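Long-range contacts in periplasmic binding protein (Pseudomonas aeruginosa, PDB 2R79), which binds heme in the periplasm and probably hands it on to a membrane transporter for uptake into the cell: residues G45-L50 with I64-M69; V26-T31 with K39-V44. All coordinates share one frame; numbering follows the deposited sequence.

Overall arrangement
Both interactions belong to the N-terminal lobe and follow one another along the chain. Interaction 2 ties residues 39-44 to the edge strand 25-28 of the four-stranded parallel sheet, and interaction 1 sets the next residues, 45-50, against the turn that leaves strand 62-65 of the same sheet. Interaction 1 is the more buried and works mainly through side chains: an amide, a carboxylate, and a guanidinium that lies against the heme. Interaction 2 is partly buried, and its main bonds run between backbone groups. The two meet where Gly45 O lies 2.9 Å from Thr30 N, a probable hydrogen bond just before the heme ligand Tyr46.

Interaction 1. Residues G45-L50 with I64-M69; sequences GYQRQL and IGTEEM. With HEM (protoporphyrin IX containing Fe), chain D.
Two donors grip Glu68 OE2: Gln47 NE2 at 3.0 Å and the backbone N of Gly242. The bond from Gln47 is bent, with an N-H...O angle of 145°; it reaches the anti side of the carboxylate, tilted out of its plane, and the amide stands steeply across the acid at 76° between planes. The other end of the amide is held too, since Gln47 OE1 accepts from a water that in turn takes the backbone N-H of Thr66, so the amide's rotation is fixed from both ends.

Arg48 lies next to this pair. Glu68 CB lies over one face of its guanidinium, 3.4 Å from NH1, while the opposite face looks onto the porphyrin at HEM C2D. Glu68 OE1 is 4.0 Å from Arg48 NH2 but well out of the guanidinium plane, so no N-H points at it and any attraction is probably one of charge only. Arg48 NE instead donates a hydrogen bond, 2.9 Å long, to Tyr46 OH, which lies nearly in the guanidinium plane.

This is the heme-binding edge of the N-terminal lobe in a periplasmic binding protein, at the loop ahead of helix 52-56. Tyr46 OH is the axial ligand, 2.3 Å from the heme iron, and its ring presents one face to the porphyrin while Arg48 N and Gln47 CG sit over the other. Having CG anti to the backbone N (chi1 -178°) carries the phenol out to the metal. Arg203 binds the same heme.

Behind the polar row, residues 66-69 form a type I turn, which brings Met69 CA to within 3.5 Å of Gln47 O in a CA-H...O contact. Leu50 CD1 rests on Met69 CG at 3.7 Å, and both side chains pack on Leu75 of helix 72-80.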
# COMPACT_ATOMS: atom_id res chain seq x y z
N GLY A 45 -16.58 -19.61 -16.52
CA GLY A 45 -15.39 -20.12 -17.18
C GLY A 45 -14.89 -19.25 -18.32
O GLY A 45 -15.33 -18.13 -18.50
N TYR A 46 -13.94 -19.78 -19.09
CA TYR A 46 -13.39 -19.04 -20.22
C TYR A 46 -14.42 -19.02 -21.35
O TYR A 46 -15.16 -19.99 -21.55
CB TYR A 46 -12.09 -19.71 -20.69
CG TYR A 46 -11.41 -18.98 -21.83
CD1 TYR A 46 -11.18 -17.61 -21.77
CD2 TYR A 46 -10.97 -19.68 -22.95
CE1 TYR A 46 -10.54 -16.94 -22.81
CE2 TYR A 46 -10.32 -19.02 -24.00
CZ TYR A 46 -10.10 -17.65 -23.92
OH TYR A 46 -9.47 -17.00 -24.96
N GLN A 47 -14.46 -17.92 -22.08
CA GLN A 47 -15.43 -17.76 -23.17
C GLN A 47 -15.37 -18.84 -24.25
O GLN A 47 -16.41 -19.27 -24.76
CB GLN A 47 -15.26 -16.39 -23.83
CG GLN A 47 -14.10 -16.29 -24.80
CD GLN A 47 -14.14 -15.00 -25.61
OE1 GLN A 47 -15.21 -14.52 -25.95
NE2 GLN A 47 -12.97 -14.45 -25.91
N ARG A 48 -14.17 -19.29 -24.59
CA ARG A 48 -14.01 -20.31 -25.62
C ARG A 48 -14.32 -21.71 -25.10
O ARG A 48 -14.43 -22.66 -25.88
CB ARG A 48 -12.58 -20.27 -26.19
CG ARG A 48 -12.21 -18.97 -26.88
CD ARG A 48 -10.75 -18.96 -27.30
NE ARG A 48 -10.28 -17.62 -27.67
CZ ARG A 48 -10.47 -17.05 -28.85
NH1 ARG A 48 -11.14 -17.68 -29.81
NH2 ARG A 48 -10.00 -15.83 -29.08
N GLN A 49 -14.47 -21.83 -23.78
CA GLN A 49 -14.75 -23.12 -23.16
C GLN A 49 -15.80 -23.00 -22.05
O GLN A 49 -15.54 -23.36 -20.90
CB GLN A 49 -13.45 -23.72 -22.61
CG GLN A 49 -12.45 -24.10 -23.69
CD GLN A 49 -11.04 -24.26 -23.15
OE1 GLN A 49 -10.83 -24.92 -22.14
NE2 GLN A 49 -10.07 -23.65 -23.82
N LEU A 50 -16.98 -22.51 -22.40
CA LEU A 50 -18.05 -22.32 -21.43
C LEU A 50 -18.51 -23.59 -20.73
O LEU A 50 -18.51 -24.68 -21.31
CB LEU A 50 -19.27 -21.66 -22.09
CG LEU A 50 -19.12 -20.22 -22.57
CD1 LEU A 50 -20.45 -19.74 -23.13
CD2 LEU A 50 -18.69 -19.33 -21.41
N ILE A 64 -25.02 -13.73 -23.92
CA ILE A 64 -24.44 -12.99 -25.03
C ILE A 64 -22.96 -13.31 -25.18
O ILE A 64 -22.26 -13.58 -24.20
CB ILE A 64 -24.61 -11.45 -24.86
CG1 ILE A 64 -23.84 -10.96 -23.64
CG2 ILE A 64 -26.09 -11.11 -24.69
CD1 ILE A 64 -23.87 -9.45 -23.47
N GLY A 65 -22.49 -13.30 -26.42
CA GLY A 65 -21.09 -13.57 -26.70
C GLY A 65 -20.82 -13.28 -28.16
O GLY A 65 -21.73 -12.87 -28.89
N THR A 66 -19.58 -13.48 -28.60
CA THR A 66 -19.23 -13.24 -29.99
C THR A 66 -18.98 -14.57 -30.68
O THR A 66 -19.37 -15.62 -30.18
CB THR A 66 -17.97 -12.36 -30.11
OG1 THR A 66 -16.83 -13.08 -29.61
CG2 THR A 66 -18.13 -11.07 -29.33
N GLU A 67 -18.33 -14.51 -31.84
CA GLU A 67 -18.01 -15.71 -32.60
C GLU A 67 -17.05 -16.59 -31.81
O GLU A 67 -17.13 -17.82 -31.88
CB GLU A 67 -17.33 -15.34 -33.93
CG GLU A 67 -18.15 -14.45 -34.84
CD GLU A 67 -18.51 -13.13 -34.20
OE1 GLU A 67 -17.58 -12.43 -33.73
OE2 GLU A 67 -19.71 -12.79 -34.17
N GLU A 68 -16.15 -15.96 -31.07
CA GLU A 68 -15.16 -16.69 -30.27
C GLU A 68 -15.72 -17.36 -29.02
O GLU A 68 -14.97 -17.91 -28.22
CB GLU A 68 -13.98 -15.78 -29.91
CG GLU A 68 -14.35 -14.42 -29.35
CD GLU A 68 -13.21 -13.42 -29.45
OE1 GLU A 68 -12.68 -13.23 -30.57
OE2 GLU A 68 -12.84 -12.81 -28.41
N MET A 69 -17.04 -17.32 -28.86
CA MET A 69 -17.68 -17.96 -27.72
C MET A 69 -18.01 -19.40 -28.10
O MET A 69 -18.52 -19.66 -29.19
CB MET A 69 -18.98 -17.23 -27.33
CG MET A 69 -19.87 -18.02 -26.39
SD MET A 69 -21.33 -17.11 -25.84
CE MET A 69 -22.30 -17.01 -27.36
CHA HEM D . -6.79 -20.42 -25.24
CHB HEM D . -7.34 -17.54 -21.29
CHC HEM D . -6.93 -13.62 -24.12
CHD HEM D . -6.47 -16.45 -28.06
C1A HEM D . -6.98 -19.99 -23.89
C2A HEM D . -7.07 -20.85 -22.72
C3A HEM D . -7.26 -20.03 -21.63
C4A HEM D . -7.24 -18.67 -22.12
CMA HEM D . -7.49 -20.46 -20.18
CAA HEM D . -6.97 -22.37 -22.63
CBA HEM D . -5.53 -22.89 -22.50
CGA HEM D . -4.73 -22.70 -23.78
O1A HEM D . -5.04 -23.37 -24.79
O2A HEM D . -3.78 -21.88 -23.77
C1B HEM D . -7.37 -16.21 -21.72
C2B HEM D . -7.45 -15.04 -20.85
C3B HEM D . -7.33 -13.93 -21.65
C4B HEM D . -7.18 -14.43 -23.01
CMB HEM D . -7.72 -15.05 -19.34
CAB HEM D . -7.38 -12.59 -21.27
CBB HEM D . -6.75 -12.07 -20.19
C1C HEM D . -6.78 -14.06 -25.45
C2C HEM D . -6.49 -13.19 -26.57
C3C HEM D . -6.31 -13.97 -27.66
C4C HEM D . -6.58 -15.33 -27.23
CMC HEM D . -6.43 -11.67 -26.55
CAC HEM D . -5.76 -13.55 -28.87
CBC HEM D . -6.48 -13.31 -29.99
C1D HEM D . -6.56 -17.78 -27.64
C2D HEM D . -6.36 -18.90 -28.51
C3D HEM D . -6.48 -20.01 -27.76
C4D HEM D . -6.70 -19.58 -26.37
CMD HEM D . -6.08 -18.86 -30.02
CAD HEM D . -6.51 -21.41 -28.37
CBD HEM D . -7.83 -22.17 -28.28
CGD HEM D . -8.97 -21.54 -29.08
O1D HEM D . -10.08 -22.11 -29.08
O2D HEM D . -8.76 -20.47 -29.71
NA HEM D . -7.12 -18.65 -23.51
NB HEM D . -7.25 -15.82 -23.06
NC HEM D . -6.85 -15.38 -25.86
ND HEM D . -6.78 -18.19 -26.32
FE HEM D . -7.19 -17.03 -24.71
O HOH W 1 -17.34 -13.60 -26.83

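Interaction 2. Residues V26-T31 with K39-V44; sequences VGVDTT and KQLPSV
A single beta bridge in the parallel pattern, Val28 with Ser43, joins the 39-44 loop to strand 25-28, an edge strand of the lobe's parallel sheet within this chain. Val28 uses both of its backbone polar groups: its N gives to Pro42 O at 3.3 Å, nearly straight (163° at the hydrogen) and close to the line of the carbonyl, and its O accepts from Val44 N at 3.1 Å. That second donor stands above the carbonyl plane. A water gives a further hydrogen bond to Val28 O and bonds weakly to Ser43 OG, while Ser43 CA adds a CA-H...O contact, so the carbonyl is well supplied. Pro42 O likewise takes a CA-H contact from Gly27.

The touching parts run at 65° to each other, and Thr30 CG2 still meets Ser43 OG beyond the bridge. Before it, Pro42 CD sits 3.2 Å from Val26 O. On the far side of the strand, Gly27 and Asp29 bond through their backbones to Ser7 of strand 5-7.

Asp29 organises the turn after the strand. Its OD2 accepts from Thr31 N at 3.0 Å, an Asx turn, and from Thr31 OG1 on the syn lone pair, while OD1 takes Gly9 N and Ser32 OG. These bonds hold Thr31 where it touches the heme. Ser43 OG, anti to its own N and beside its carbonyl carbon (chi1 171°), reaches forward along the chain to accept from Gly45 N. Val44 CG2, set between its backbone N and carbonyl carbon, presses on the bridge itself, 3.3 Å from Val28 O.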
# COMPACT_ATOMS: atom_id res chain seq x y z
N VAL A 26 -25.65 -11.43 -14.11
CA VAL A 26 -25.59 -12.39 -13.01
C VAL A 26 -24.37 -13.30 -13.11
O VAL A 26 -24.08 -14.05 -12.18
CB VAL A 26 -26.88 -13.27 -12.92
CG1 VAL A 26 -28.09 -12.39 -12.65
CG2 VAL A 26 -27.07 -14.07 -14.20
N GLY A 27 -23.67 -13.24 -14.23
CA GLY A 27 -22.49 -14.06 -14.41
C GLY A 27 -21.68 -13.66 -15.63
O GLY A 27 -22.23 -13.16 -16.61
N VAL A 28 -20.37 -13.87 -15.57
CA VAL A 28 -19.49 -13.52 -16.67
C VAL A 28 -18.35 -14.52 -16.83
O VAL A 28 -18.04 -15.29 -15.92
CB VAL A 28 -18.89 -12.12 -16.49
CG1 VAL A 28 -20.00 -11.10 -16.34
CG2 VAL A 28 -17.98 -12.10 -15.28
N ASP A 29 -17.72 -14.51 -18.00
CA ASP A 29 -16.60 -15.40 -18.27
C ASP A 29 -15.35 -14.78 -17.68
O ASP A 29 -15.35 -13.61 -17.29
CB ASP A 29 -16.43 -15.61 -19.78
CG ASP A 29 -15.78 -14.43 -20.46
OD1 ASP A 29 -16.40 -13.34 -20.48
OD2 ASP A 29 -14.64 -14.58 -20.95
N THR A 30 -14.27 -15.55 -17.63
CA THR A 30 -13.02 -15.08 -17.06
C THR A 30 -12.34 -13.87 -17.72
O THR A 30 -11.52 -13.21 -17.09
CB THR A 30 -11.99 -16.23 -16.98
OG1 THR A 30 -11.77 -16.76 -18.29
CG2 THR A 30 -12.51 -17.34 -16.07
N THR A 31 -12.68 -13.56 -18.98
CA THR A 31 -12.04 -12.40 -19.62
C THR A 31 -12.72 -11.09 -19.24
O THR A 31 -12.25 -10.01 -19.61
CB THR A 31 -12.05 -12.50 -21.17
OG1 THR A 31 -13.40 -12.52 -21.65
CG2 THR A 31 -11.31 -13.74 -21.64
N LYS A 39 -15.41 -9.11 -11.37
CA LYS A 39 -14.60 -10.25 -10.94
C LYS A 39 -15.24 -10.93 -9.72
O LYS A 39 -14.91 -12.08 -9.41
CB LYS A 39 -13.19 -9.78 -10.58
CG LYS A 39 -12.54 -8.96 -11.68
CD LYS A 39 -11.28 -8.25 -11.22
CE LYS A 39 -10.07 -9.16 -11.26
NZ LYS A 39 -8.82 -8.38 -11.04
N GLN A 40 -16.14 -10.23 -9.05
CA GLN A 40 -16.80 -10.79 -7.87
C GLN A 40 -18.13 -11.48 -8.20
O GLN A 40 -18.84 -11.94 -7.30
CB GLN A 40 -17.00 -9.70 -6.82
CG GLN A 40 -15.68 -9.06 -6.39
CD GLN A 40 -15.85 -7.92 -5.41
OE1 GLN A 40 -16.02 -8.14 -4.21
NE2 GLN A 40 -15.81 -6.69 -5.91
N LEU A 41 -18.48 -11.56 -9.48
CA LEU A 41 -19.71 -12.22 -9.87
C LEU A 41 -19.41 -13.69 -10.15
O LEU A 41 -18.26 -14.07 -10.34
CB LEU A 41 -20.30 -11.58 -11.14
CG LEU A 41 -20.97 -10.21 -11.04
CD1 LEU A 41 -21.39 -9.79 -12.43
CD2 LEU A 41 -22.17 -10.26 -10.11
N PRO A 42 -20.45 -14.54 -10.17
CA PRO A 42 -20.23 -15.97 -10.44
C PRO A 42 -19.50 -16.12 -11.78
O PRO A 42 -19.72 -15.34 -12.70
CB PRO A 42 -21.65 -16.53 -10.51
CG PRO A 42 -22.40 -15.65 -9.56
CD PRO A 42 -21.87 -14.27 -9.89
N SER A 43 -18.63 -17.12 -11.88
CA SER A 43 -17.89 -17.33 -13.12
C SER A 43 -18.39 -18.50 -13.94
O SER A 43 -18.68 -19.57 -13.40
CB SER A 43 -16.40 -17.54 -12.82
OG SER A 43 -15.70 -17.93 -13.98
N VAL A 44 -18.50 -18.30 -15.25
CA VAL A 44 -18.96 -19.35 -16.15
C VAL A 44 -17.80 -19.94 -16.94
O VAL A 44 -18.01 -20.68 -17.90
CB VAL A 44 -19.99 -18.82 -17.15
CG1 VAL A 44 -21.29 -18.51 -16.44
CG2 VAL A 44 -19.45 -17.57 -17.84
O HOH W 2 -15.57 -14.74 -14.33